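PDB 4YAC: C alpha-dehydrogenase from Sphingobium sp. SYK-6, which binds NADH as a short-chain dehydrogenase/reductase and probably oxidises the alpha-carbon alcohol of lignin-derived aryl ethers. Local coordinates for residues Lys7-Thr12 with Lys24-Glu29; Thr66-Tyr71 with Asn115-Ile120; Arg129-Gly134 with Tyr178-Ser183; Phe148-Leu151 with Tyr157-Thr160. One frame throughout, in Å; residues are numbered along the deposited sequence.

Contact 1: Lys7-Thr12 with Lys24-Glu29; sequences KVAFVT and KVLAEE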
loop_
_atom_site.group_PDB
_atom_site.type_symbol
_atom_site.label_atom_id
_atom_site.label_comp_id
_atom_site.label_asym_id
_atom_site.label_seq_id
_atom_site.Cartn_x
_atom_site.Cartn_y
_atom_site.Cartn_z
ATOM N N LYS A 7 2.385 -25.851 -19.387
ATOM C CA LYS A 7 1.839 -25.453 -18.098
ATOM C C LYS A 7 0.763 -24.394 -18.312
ATOM O O LYS A 7 0.689 -23.781 -19.377
ATOM C CB LYS A 7 2.943 -24.945 -17.173
ATOM C CG LYS A 7 3.868 -26.057 -16.698
ATOM C CD LYS A 7 4.846 -25.600 -15.631
ATOM C CE LYS A 7 5.798 -26.732 -15.269
ATOM N NZ LYS A 7 6.710 -26.384 -14.151
ATOM N N VAL A 8 -0.073 -24.202 -17.297
ATOM C CA VAL A 8 -1.277 -23.382 -17.421
ATOM C C VAL A 8 -1.128 -21.999 -16.794
ATOM O O VAL A 8 -0.764 -21.878 -15.629
ATOM C CB VAL A 8 -2.478 -24.090 -16.768
ATOM C CG1 VAL A 8 -3.756 -23.288 -16.964
ATOM C CG2 VAL A 8 -2.635 -25.488 -17.351
ATOM N N ALA A 9 -1.435 -20.963 -17.570
ATOM C CA ALA A 9 -1.405 -19.588 -17.080
ATOM C C ALA A 9 -2.810 -19.004 -17.043
ATOM O O ALA A 9 -3.627 -19.263 -17.926
ATOM C CB ALA A 9 -0.497 -18.725 -17.950
ATOM N N PHE A 10 -3.075 -18.206 -16.016
ATOM C CA PHE A 10 -4.349 -17.523 -15.859
ATOM C C PHE A 10 -4.048 -16.030 -15.815
ATOM O O PHE A 10 -3.446 -15.549 -14.854
ATOM C CB PHE A 10 -5.054 -18.006 -14.588
ATOM C CG PHE A 10 -6.494 -17.594 -14.482
ATOM C CD1 PHE A 10 -6.836 -16.352 -13.972
ATOM C CD2 PHE A 10 -7.509 -18.461 -14.859
ATOM C CE1 PHE A 10 -8.162 -15.973 -13.860
ATOM C CE2 PHE A 10 -8.835 -18.090 -14.747
ATOM C CZ PHE A 10 -9.162 -16.842 -14.245
ATOM N N VAL A 11 -4.438 -15.314 -16.869
ATOM C CA VAL A 11 -4.058 -13.910 -17.043
ATOM C C VAL A 11 -5.279 -12.997 -16.982
ATOM O O VAL A 11 -6.138 -13.032 -17.865
ATOM C CB VAL A 11 -3.327 -13.693 -18.393
ATOM C CG1 VAL A 11 -2.865 -12.243 -18.535
ATOM C CG2 VAL A 11 -2.136 -14.638 -18.516
ATOM N N THR A 12 -5.340 -12.156 -15.951
ATOM C CA THR A 12 -6.478 -11.261 -15.779
ATOM C C THR A 12 -6.287 -9.983 -16.590
ATOM O O THR A 12 -5.168 -9.479 -16.739
ATOM C CB THR A 12 -6.703 -10.903 -14.299
ATOM O OG1 THR A 12 -5.670 -10.024 -13.837
ATOM C CG2 THR A 12 -6.729 -12.163 -13.447
ATOM N N LYS A 24 0.078 -13.051 -24.889
ATOM C CA LYS A 24 0.679 -13.366 -26.183
ATOM C C LYS A 24 2.028 -14.050 -26.018
ATOM O O LYS A 24 2.300 -15.079 -26.644
ATOM C CB LYS A 24 0.854 -12.102 -27.021
ATOM C CG LYS A 24 -0.424 -11.558 -27.624
ATOM C CD LYS A 24 -0.132 -10.334 -28.489
ATOM C CE LYS A 24 -1.398 -9.736 -29.080
ATOM N NZ LYS A 24 -1.118 -8.514 -29.888
ATOM N N VAL A 25 2.874 -13.464 -25.180
ATOM C CA VAL A 25 4.219 -13.985 -24.957
ATOM C C VAL A 25 4.172 -15.356 -24.296
ATOM O O VAL A 25 4.941 -16.247 -24.654
ATOM C CB VAL A 25 5.056 -13.018 -24.088
ATOM C CG1 VAL A 25 6.391 -13.642 -23.689
ATOM C CG2 VAL A 25 5.291 -11.709 -24.831
ATOM N N LEU A 26 3.269 -15.535 -23.337
ATOM C CA LEU A 26 3.176 -16.809 -22.636
ATOM C C LEU A 26 2.625 -17.906 -23.553
ATOM O O LEU A 26 3.100 -19.044 -23.524
ATOM C CB LEU A 26 2.305 -16.666 -21.382
ATOM C CG LEU A 26 2.880 -15.735 -20.305
ATOM C CD1 LEU A 26 1.851 -15.472 -19.212
ATOM C CD2 LEU A 26 4.155 -16.307 -19.708
ATOM N N ALA A 27 1.644 -17.560 -24.380
ATOM C CA ALA A 27 1.010 -18.531 -25.272
ATOM C C ALA A 27 1.894 -18.891 -26.463
ATOM O O ALA A 27 1.938 -20.049 -26.893
ATOM C CB ALA A 27 -0.325 -17.989 -25.766
ATOM N N GLU A 28 2.598 -17.900 -26.997
ATOM C CA GLU A 28 3.351 -18.079 -28.234
ATOM C C GLU A 28 4.777 -18.545 -27.973
ATOM O O GLU A 28 5.155 -19.644 -28.374
ATOM C CB GLU A 28 3.359 -16.780 -29.037
ATOM C CG GLU A 28 1.982 -16.376 -29.535
ATOM C CD GLU A 28 2.011 -15.133 -30.401
ATOM O OE1 GLU A 28 2.583 -15.192 -31.510
ATOM O OE2 GLU A 28 1.461 -14.094 -29.970
ATOM N N GLU A 29 5.566 -17.717 -27.297
ATOM C CA GLU A 29 6.967 -18.050 -27.048
ATOM C C GLU A 29 7.111 -19.176 -26.030
ATOM O O GLU A 29 7.734 -20.200 -26.308
ATOM C CB GLU A 29 7.736 -16.824 -26.555
ATOM C CG GLU A 29 7.688 -15.641 -27.499
ATOM C CD GLU A 29 8.453 -14.449 -26.968
ATOM O OE1 GLU A 29 9.385 -14.649 -26.160
ATOM O OE2 GLU A 29 8.116 -13.313 -27.356
#
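L26 reaches from its helix to two side chains of the neighbouring strand, A9 and V11, which stand two residues apart and so point to the same side of the sheet. One methyl does the touching: CD1 of L26 lies 4.2 Å from CB of A9, while the same L26 CD1 is 4.1 Å from CG2 of V11. With chi2 at 171° CD1 is anti to CA, making it the outermost atom of the leucine and setting it across both strand residues. V11 holds CG1 anti to its backbone N (chi1 -177°), which leaves CG2 beside that nitrogen as the methyl facing L26. All three residues are buried and no hydrogen bond links the two segments; A9 and L26 remain 7.7 Å apart at their CA atoms. Further out, L26 also rests on L87 and C89 of strand 87-90, and V11 and A27 both press on V34 of strand 33-38. F10 points to the other side of the sheet, against V35, A37 and L88. The turn after T12 carries G13 and S16, and the helix opens at G17, all three lining the NADH pocket. This is the first beta-alpha-beta unit of a Rossmann fold, its helix packed on the central parallel strands.

Contact 2: Thr66-Tyr71 with Asn115-Ile120; sequences TDRAAY and NVNGVI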
loop_
_atom_site.group_PDB
_atom_site.type_symbol
_atom_site.label_atom_id
_atom_site.label_comp_id
_atom_site.label_asym_id
_atom_site.label_seq_id
_atom_site.Cartn_x
_atom_site.Cartn_y
_atom_site.Cartn_z
ATOM N N THR A 66 -14.032 -8.788 -9.549
ATOM C CA THR A 66 -14.574 -8.361 -8.261
ATOM C C THR A 66 -15.669 -9.310 -7.774
ATOM O O THR A 66 -16.136 -9.192 -6.643
ATOM C CB THR A 66 -15.138 -6.917 -8.334
ATOM O OG1 THR A 66 -16.336 -6.892 -9.124
ATOM C CG2 THR A 66 -14.104 -5.969 -8.932
ATOM N N ASP A 67 -16.060 -10.258 -8.627
ATOM C CA ASP A 67 -17.090 -11.243 -8.303
ATOM C C ASP A 67 -16.432 -12.547 -7.854
ATOM O O ASP A 67 -15.980 -13.336 -8.682
ATOM C CB ASP A 67 -17.988 -11.479 -9.526
ATOM C CG ASP A 67 -19.197 -12.364 -9.227
ATOM O OD1 ASP A 67 -19.113 -13.252 -8.354
ATOM O OD2 ASP A 67 -20.239 -12.176 -9.890
ATOM N N ARG A 68 -16.398 -12.774 -6.545
ATOM C CA ARG A 68 -15.646 -13.884 -5.969
ATOM C C ARG A 68 -16.191 -15.233 -6.419
ATOM O O ARG A 68 -15.424 -16.150 -6.735
ATOM C CB ARG A 68 -15.660 -13.781 -4.442
ATOM C CG ARG A 68 -14.756 -12.672 -3.920
ATOM C CD ARG A 68 -15.057 -12.291 -2.486
ATOM N NE ARG A 68 -14.113 -11.290 -2.000
ATOM C CZ ARG A 68 -14.249 -10.628 -0.857
ATOM N NH1 ARG A 68 -15.296 -10.855 -0.078
ATOM N NH2 ARG A 68 -13.338 -9.738 -0.495
ATOM N N ALA A 69 -17.513 -15.351 -6.464
ATOM C CA ALA A 69 -18.140 -16.604 -6.870
ATOM C C ALA A 69 -17.783 -16.927 -8.316
ATOM O O ALA A 69 -17.425 -18.066 -8.650
ATOM C CB ALA A 69 -19.646 -16.524 -6.696
ATOM N N ALA A 70 -17.877 -15.917 -9.175
ATOM C CA ALA A 70 -17.565 -16.098 -10.587
ATOM C C ALA A 70 -16.086 -16.394 -10.780
ATOM O O ALA A 70 -15.718 -17.138 -11.684
ATOM C CB ALA A 70 -17.966 -14.873 -11.384
ATOM N N TYR A 71 -15.237 -15.818 -9.933
ATOM C CA TYR A 71 -13.802 -16.054 -10.045
ATOM C C TYR A 71 -13.520 -17.536 -9.808
ATOM O O TYR A 71 -12.793 -18.172 -10.572
ATOM C CB TYR A 71 -13.024 -15.183 -9.049
ATOM C CG TYR A 71 -11.628 -14.815 -9.511
ATOM C CD1 TYR A 71 -10.794 -15.757 -10.097
ATOM C CD2 TYR A 71 -11.149 -13.520 -9.367
ATOM C CE1 TYR A 71 -9.524 -15.421 -10.522
ATOM C CE2 TYR A 71 -9.872 -13.172 -9.790
ATOM C CZ TYR A 71 -9.069 -14.130 -10.370
ATOM O OH TYR A 71 -7.801 -13.792 -10.789
ATOM N N ASN A 115 -8.545 -2.951 -8.538
ATOM C CA ASN A 115 -7.094 -2.952 -8.396
ATOM C C ASN A 115 -6.598 -3.697 -7.164
ATOM O O ASN A 115 -5.493 -4.243 -7.179
ATOM C CB ASN A 115 -6.564 -1.517 -8.366
ATOM C CG ASN A 115 -6.745 -0.798 -9.689
ATOM O OD1 ASN A 115 -7.310 -1.346 -10.643
ATOM N ND2 ASN A 115 -6.268 0.441 -9.752
ATOM N N VAL A 116 -7.395 -3.717 -6.096
ATOM C CA VAL A 116 -6.973 -4.381 -4.870
ATOM C C VAL A 116 -7.774 -5.662 -4.655
ATOM O O VAL A 116 -7.193 -6.744 -4.601
ATOM C CB VAL A 116 -7.107 -3.470 -3.640
ATOM C CG1 VAL A 116 -6.467 -4.140 -2.425
ATOM C CG2 VAL A 116 -6.439 -2.130 -3.901
ATOM N N ASN A 117 -9.093 -5.561 -4.532
ATOM C CA ASN A 117 -9.895 -6.759 -4.308
ATOM C C ASN A 117 -9.792 -7.748 -5.463
ATOM O O ASN A 117 -9.826 -8.949 -5.236
ATOM C CB ASN A 117 -11.367 -6.412 -4.065
ATOM C CG ASN A 117 -11.639 -5.969 -2.640
ATOM O OD1 ASN A 117 -10.972 -6.405 -1.700
ATOM N ND2 ASN A 117 -12.632 -5.105 -2.473
ATOM N N GLY A 118 -9.657 -7.261 -6.694
ATOM C CA GLY A 118 -9.522 -8.161 -7.833
ATOM C C GLY A 118 -8.280 -9.027 -7.721
ATOM O O GLY A 118 -8.294 -10.213 -8.086
ATOM N N VAL A 119 -7.204 -8.434 -7.213
ATOM C CA VAL A 119 -5.948 -9.152 -7.011
ATOM C C VAL A 119 -6.065 -10.093 -5.815
ATOM O O VAL A 119 -5.649 -11.254 -5.888
ATOM C CB VAL A 119 -4.772 -8.177 -6.798
ATOM C CG1 VAL A 119 -3.480 -8.935 -6.501
ATOM C CG2 VAL A 119 -4.592 -7.286 -8.018
ATOM N N ILE A 120 -6.624 -9.592 -4.714
ATOM C CA ILE A 120 -6.873 -10.429 -3.543
ATOM C C ILE A 120 -7.721 -11.637 -3.933
ATOM O O ILE A 120 -7.429 -12.772 -3.546
ATOM C CB ILE A 120 -7.587 -9.652 -2.420
ATOM C CG1 ILE A 120 -6.660 -8.585 -1.844
ATOM C CG2 ILE A 120 -8.035 -10.597 -1.298
ATOM C CD1 ILE A 120 -7.373 -7.583 -0.967
HETATM O O HOH W 1 -10.938 -9.197 -1.837
HETATM O O HOH W 2 -6.751 -11.473 -9.912
#
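R68 and Y71, in the first turn of helix 68-81 of the Rossmann fold, face N117 and G118 of the long helix 105-133, and two waters fill in what direct contact does not supply. The guanidinium of R68 stops 4.3 Å from N117, measured from NH2 to OD1. Water 1 lies in the guanidinium plane at its edge, accepts from R68 NH2 at 2.8 Å and donates to N117 OD1. R68 NH2 has a stronger partner in D109 of the second subunit, a salt bridge, and R68 NE bonds N121, so this side chain ties helix 68-81 both to helix 105-133 and to the second subunit. N117 is held by D113, which takes its ND2. Y71, with CG anti to the backbone N (chi1 -151°), carries its ring toward the G118 carbonyl: CE2 lies 3.8 Å from G118 O. Water 2, in plane at the ring edge, accepts from Y71 OH at 2.7 Å and donates to G118 O. D67 is the N-cap of helix 68-81: A70 N meets its OD1 at 3.1 Å in a nearly straight bond (169°), from above the carboxylate plane.

Contact 3: Arg129-Gly134 with Tyr178-Ser183; sequences RMIERG and YNIGVS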
loop_
_atom_site.group_PDB
_atom_site.type_symbol
_atom_site.label_atom_id
_atom_site.label_comp_id
_atom_site.label_asym_id
_atom_site.label_seq_id
_atom_site.Cartn_x
_atom_site.Cartn_y
_atom_site.Cartn_z
ATOM N N ARG A 129 -5.190 -23.547 -3.961
ATOM C CA ARG A 129 -5.229 -24.717 -4.831
ATOM C C ARG A 129 -3.812 -25.158 -5.184
ATOM O O ARG A 129 -3.521 -26.353 -5.244
ATOM C CB ARG A 129 -6.023 -24.420 -6.103
ATOM C CG ARG A 129 -7.431 -23.908 -5.853
ATOM C CD ARG A 129 -8.194 -23.762 -7.158
ATOM N NE ARG A 129 -9.497 -23.128 -6.977
ATOM C CZ ARG A 129 -10.559 -23.348 -7.749
ATOM N NH1 ARG A 129 -10.494 -24.206 -8.762
ATOM N NH2 ARG A 129 -11.696 -22.716 -7.503
ATOM N N MET A 130 -2.931 -24.187 -5.413
ATOM C CA MET A 130 -1.529 -24.480 -5.684
ATOM C C MET A 130 -0.900 -25.247 -4.528
ATOM O O MET A 130 -0.227 -26.255 -4.735
ATOM C CB MET A 130 -0.743 -23.195 -5.926
ATOM C CG MET A 130 -0.969 -22.553 -7.277
ATOM S SD MET A 130 -0.158 -20.947 -7.359
ATOM C CE MET A 130 -0.363 -20.538 -9.088
ATOM N N ILE A 131 -1.116 -24.752 -3.313
ATOM C CA ILE A 131 -0.551 -25.365 -2.116
ATOM C C ILE A 131 -1.076 -26.787 -1.956
ATOM O O ILE A 131 -0.310 -27.721 -1.704
ATOM C CB ILE A 131 -0.873 -24.516 -0.855
ATOM C CG1 ILE A 131 -0.068 -23.217 -0.898
ATOM C CG2 ILE A 131 -0.554 -25.279 0.427
ATOM C CD1 ILE A 131 -0.492 -22.189 0.115
ATOM N N GLU A 132 -2.384 -26.944 -2.124
ATOM C CA GLU A 132 -3.042 -28.237 -1.968
ATOM C C GLU A 132 -2.501 -29.269 -2.961
ATOM O O GLU A 132 -2.375 -30.455 -2.634
ATOM C CB GLU A 132 -4.555 -28.061 -2.136
ATOM C CG GLU A 132 -5.347 -29.345 -2.342
ATOM C CD GLU A 132 -6.834 -29.085 -2.490
ATOM O OE1 GLU A 132 -7.231 -27.900 -2.541
ATOM O OE2 GLU A 132 -7.609 -30.062 -2.555
ATOM N N ARG A 133 -2.173 -28.811 -4.164
ATOM C CA ARG A 133 -1.692 -29.692 -5.224
ATOM C C ARG A 133 -0.244 -30.119 -4.980
ATOM O O ARG A 133 0.149 -31.238 -5.317
ATOM C CB ARG A 133 -1.827 -28.990 -6.576
ATOM C CG ARG A 133 -1.272 -29.757 -7.763
ATOM C CD ARG A 133 -1.344 -28.900 -9.008
ATOM N NE ARG A 133 -0.714 -29.534 -10.160
ATOM C CZ ARG A 133 -0.192 -28.872 -11.186
ATOM N NH1 ARG A 133 -0.211 -27.545 -11.208
ATOM N NH2 ARG A 133 0.359 -29.537 -12.192
ATOM N N GLY A 134 0.550 -29.222 -4.409
ATOM C CA GLY A 134 1.896 -29.560 -3.984
ATOM C C GLY A 134 2.919 -29.651 -5.101
ATOM O O GLY A 134 3.948 -30.306 -4.936
ATOM N N TYR A 178 6.369 -23.263 -0.064
ATOM C CA TYR A 178 5.476 -24.090 -0.877
ATOM C C TYR A 178 5.956 -24.184 -2.324
ATOM O O TYR A 178 5.228 -24.662 -3.195
ATOM C CB TYR A 178 4.053 -23.532 -0.855
ATOM C CG TYR A 178 3.417 -23.508 0.514
ATOM C CD1 TYR A 178 3.230 -24.678 1.234
ATOM C CD2 TYR A 178 2.984 -22.317 1.077
ATOM C CE1 TYR A 178 2.644 -24.662 2.484
ATOM C CE2 TYR A 178 2.394 -22.291 2.324
ATOM C CZ TYR A 178 2.225 -23.465 3.024
ATOM O OH TYR A 178 1.639 -23.442 4.267
ATOM N N ASN A 179 7.179 -23.719 -2.571
ATOM C CA ASN A 179 7.756 -23.696 -3.911
ATOM C C ASN A 179 6.893 -22.890 -4.878
ATOM O O ASN A 179 6.779 -23.224 -6.058
ATOM C CB ASN A 179 7.956 -25.122 -4.434
ATOM C CG ASN A 179 8.992 -25.890 -3.634
ATOM O OD1 ASN A 179 9.987 -25.324 -3.182
ATOM N ND2 ASN A 179 8.759 -27.185 -3.449
ATOM N N ILE A 180 6.293 -21.820 -4.360
ATOM C CA ILE A 180 5.514 -20.898 -5.174
ATOM C C ILE A 180 6.273 -19.577 -5.292
ATOM O O ILE A 180 6.498 -18.887 -4.298
ATOM C CB ILE A 180 4.103 -20.665 -4.581
ATOM C CG1 ILE A 180 3.291 -21.962 -4.637
ATOM C CG2 ILE A 180 3.370 -19.550 -5.336
ATOM C CD1 ILE A 180 1.985 -21.914 -3.865
ATOM N N GLY A 181 6.679 -19.247 -6.514
ATOM C CA GLY A 181 7.432 -18.036 -6.779
ATOM C C GLY A 181 6.526 -16.823 -6.845
ATOM O O GLY A 181 5.333 -16.943 -7.118
ATOM N N VAL A 182 7.100 -15.651 -6.591
ATOM C CA VAL A 182 6.350 -14.406 -6.601
ATOM C C VAL A 182 7.117 -13.347 -7.383
ATOM O O VAL A 182 8.326 -13.189 -7.198
ATOM C CB VAL A 182 6.082 -13.889 -5.175
ATOM C CG1 VAL A 182 5.225 -12.632 -5.213
ATOM C CG2 VAL A 182 5.404 -14.957 -4.332
ATOM N N SER A 183 6.408 -12.640 -8.260
ATOM C CA SER A 183 6.971 -11.513 -8.994
ATOM C C SER A 183 6.070 -10.294 -8.887
ATOM O O SER A 183 4.843 -10.402 -8.934
ATOM C CB SER A 183 7.177 -11.864 -10.468
ATOM O OG SER A 183 8.141 -12.895 -10.620
HETATM O O HOH W 3 6.236 -28.248 -4.048
#
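Apolar helix-on-strand packing, with an aromatic CH-pi contact at its outer side, joins M130 and I131 at the C-terminal end of helix 105-133 to I180, the first residue of strand 180-185, and to Y178 just before it. I131 lies across one face of the Y178 ring. Its CD1 stands 3.5 Å above the ring plane, offset toward the rim on the CD2 side, and its direction from the centroid is 26° off the normal. The rest of the isoleucine follows the ring: CG1 lies 3.7 Å from Y178 CD2, while CG2 lies over the CD1-CE1 side of the same face, 3.9 Å from Y178 CE1. With CG1 beside the backbone N (chi1 -71°) and CG2 anti to it, both branches are available to the ring. The other partner of I131 is I180, whose CD1 meets I131 CG1 at 3.8 Å and M130 CB at 3.7 Å, so a single methyl sits against two consecutive helix residues. Helix 105-133 thus packs on the parallel Rossmann sheet, where I180 also touches I139 of the neighbouring strand. At the ring's polar end, Y178 OH bonds E101 of the second subunit, and I131 also touches that glutamate, so the pair lies at the dimer interface. Placing an alanine at Y178 would probably expose the outer side of I131 and leave E101 of the second subunit without its hydroxyl partner. Where the helix ends, G134 takes positive phi (77°), and water 3 bridges its carbonyl O to N179 ND2, accepting from that amide at 2.8 Å.

Contact 4: Phe148-Leu151 with Tyr157-Thr160; sequences FVAL and YCTT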
loop_
_atom_site.group_PDB
_atom_site.type_symbol
_atom_site.label_atom_id
_atom_site.label_comp_id
_atom_site.label_asym_id
_atom_site.label_seq_id
_atom_site.Cartn_x
_atom_site.Cartn_y
_atom_site.Cartn_z
ATOM N N PHE A 148 5.575 3.308 -5.714
ATOM C CA PHE A 148 6.766 3.932 -5.136
ATOM C C PHE A 148 6.688 5.455 -5.130
ATOM O O PHE A 148 7.378 6.110 -4.346
ATOM C CB PHE A 148 8.020 3.521 -5.906
ATOM C CG PHE A 148 8.449 2.108 -5.659
ATOM C CD1 PHE A 148 9.288 1.802 -4.601
ATOM C CD2 PHE A 148 8.028 1.088 -6.492
ATOM C CE1 PHE A 148 9.690 0.502 -4.372
ATOM C CE2 PHE A 148 8.426 -0.213 -6.268
ATOM C CZ PHE A 148 9.258 -0.506 -5.206
ATOM N N VAL A 149 5.873 6.012 -6.020
ATOM C CA VAL A 149 5.872 7.452 -6.255
ATOM C C VAL A 149 4.471 8.037 -6.321
ATOM O O VAL A 149 3.721 7.780 -7.262
ATOM C CB VAL A 149 6.602 7.805 -7.565
ATOM C CG1 VAL A 149 6.812 9.314 -7.669
ATOM C CG2 VAL A 149 7.932 7.076 -7.645
ATOM N N ALA A 150 4.133 8.849 -5.325
ATOM C CA ALA A 150 2.880 9.601 -5.336
ATOM C C ALA A 150 3.011 10.807 -6.268
ATOM O O ALA A 150 4.050 11.466 -6.293
ATOM C CB ALA A 150 2.513 10.046 -3.931
ATOM N N LEU A 151 1.953 11.076 -7.028
ATOM C CA LEU A 151 1.937 12.146 -8.026
ATOM C C LEU A 151 0.671 12.975 -7.868
ATOM O O LEU A 151 -0.322 12.488 -7.330
ATOM C CB LEU A 151 1.993 11.564 -9.444
ATOM C CG LEU A 151 3.260 11.585 -10.310
ATOM C CD1 LEU A 151 4.537 11.892 -9.549
ATOM C CD2 LEU A 151 3.384 10.248 -11.027
ATOM N N TYR A 157 -5.400 5.897 -7.333
ATOM C CA TYR A 157 -4.579 4.925 -8.047
ATOM C C TYR A 157 -3.351 4.510 -7.234
ATOM O O TYR A 157 -3.059 3.323 -7.095
ATOM C CB TYR A 157 -4.153 5.509 -9.399
ATOM C CG TYR A 157 -3.365 4.568 -10.279
ATOM C CD1 TYR A 157 -3.986 3.515 -10.934
ATOM C CD2 TYR A 157 -2.005 4.749 -10.472
ATOM C CE1 TYR A 157 -3.269 2.659 -11.748
ATOM C CE2 TYR A 157 -1.279 3.901 -11.285
ATOM C CZ TYR A 157 -1.914 2.858 -11.920
ATOM O OH TYR A 157 -1.191 2.011 -12.730
ATOM N N CYS A 158 -2.649 5.498 -6.689
ATOM C CA CYS A 158 -1.450 5.265 -5.893
ATOM C C CYS A 158 -1.763 4.423 -4.662
ATOM O O CYS A 158 -1.024 3.491 -4.334
ATOM C CB CYS A 158 -0.835 6.608 -5.485
ATOM S SG CYS A 158 0.559 6.520 -4.340
ATOM N N THR A 159 -2.867 4.741 -3.993
ATOM C CA THR A 159 -3.282 3.985 -2.821
ATOM C C THR A 159 -3.456 2.506 -3.184
ATOM O O THR A 159 -2.976 1.636 -2.462
ATOM C CB THR A 159 -4.588 4.533 -2.219
ATOM O OG1 THR A 159 -4.392 5.900 -1.836
ATOM C CG2 THR A 159 -4.982 3.741 -0.985
ATOM N N THR A 160 -4.110 2.225 -4.311
ATOM C CA THR A 160 -4.356 0.832 -4.702
ATOM C C THR A 160 -3.072 0.095 -5.059
ATOM O O THR A 160 -2.958 -1.102 -4.814
ATOM C CB THR A 160 -5.331 0.702 -5.910
ATOM O OG1 THR A 160 -4.724 1.187 -7.116
ATOM C CG2 THR A 160 -6.641 1.433 -5.647
#
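A150 and C158 meet with no ring between them, for the two flat side chains belong to other surroundings: the F148 ring touches C186 and Q259 of its own chain and V266 of the second subunit, and the Y157 ring touches S95, S144 and S146. The contact itself is a thiol against an alanine. SG of C158 lies 4.0 Å from A150 CA, and it is 4.1 Å from CB of the same alanine, so the sulfur rests against backbone and methyl at once. Its position follows from chi1 of 174°, which sets SG anti to the backbone N. No hydrogen bond crosses, although the two CA atoms come within 6.2 Å. From the dimer mate, V173 packs on A150 and S170 on C158, so the pair borders the subunit interface. F218 of helix 217-228 touches V149 and L151 of the loop. Within the same turn, T160 OG1 donates to the carbonyl O of Y157 at 2.7 Å, approaching 22° from the carbonyl plane, and receives N115 ND2 as well. Loop 148-151 lies against the N-terminal turns of helix 155-174, where Y157 is probably the tyrosine of the YxxxK motif of short-chain dehydrogenases.

Contacts 1 and 4 are buried and carried by small or aliphatic side chains, whereas contacts 2 and 3 are partly buried and include bridging waters, central in contact 2 and peripheral in contact 3. Contacts 2 and 3 share helix 105-133, near its middle and at its C-terminal end. Contacts 1 and 3 pack helices on the same parallel sheet, their centres 18 Å apart. Contact 1 alone leaves the second subunit untouched; from contact 2 R68 reaches D109 of that subunit, from contact 3 Y178 reaches its E101, and contact 4 meets it by packing. Y71 of contact 2 touches F10 and T12 of contact 1, while N115 and T160 probably hydrogen-bond contact 2 to contact 4.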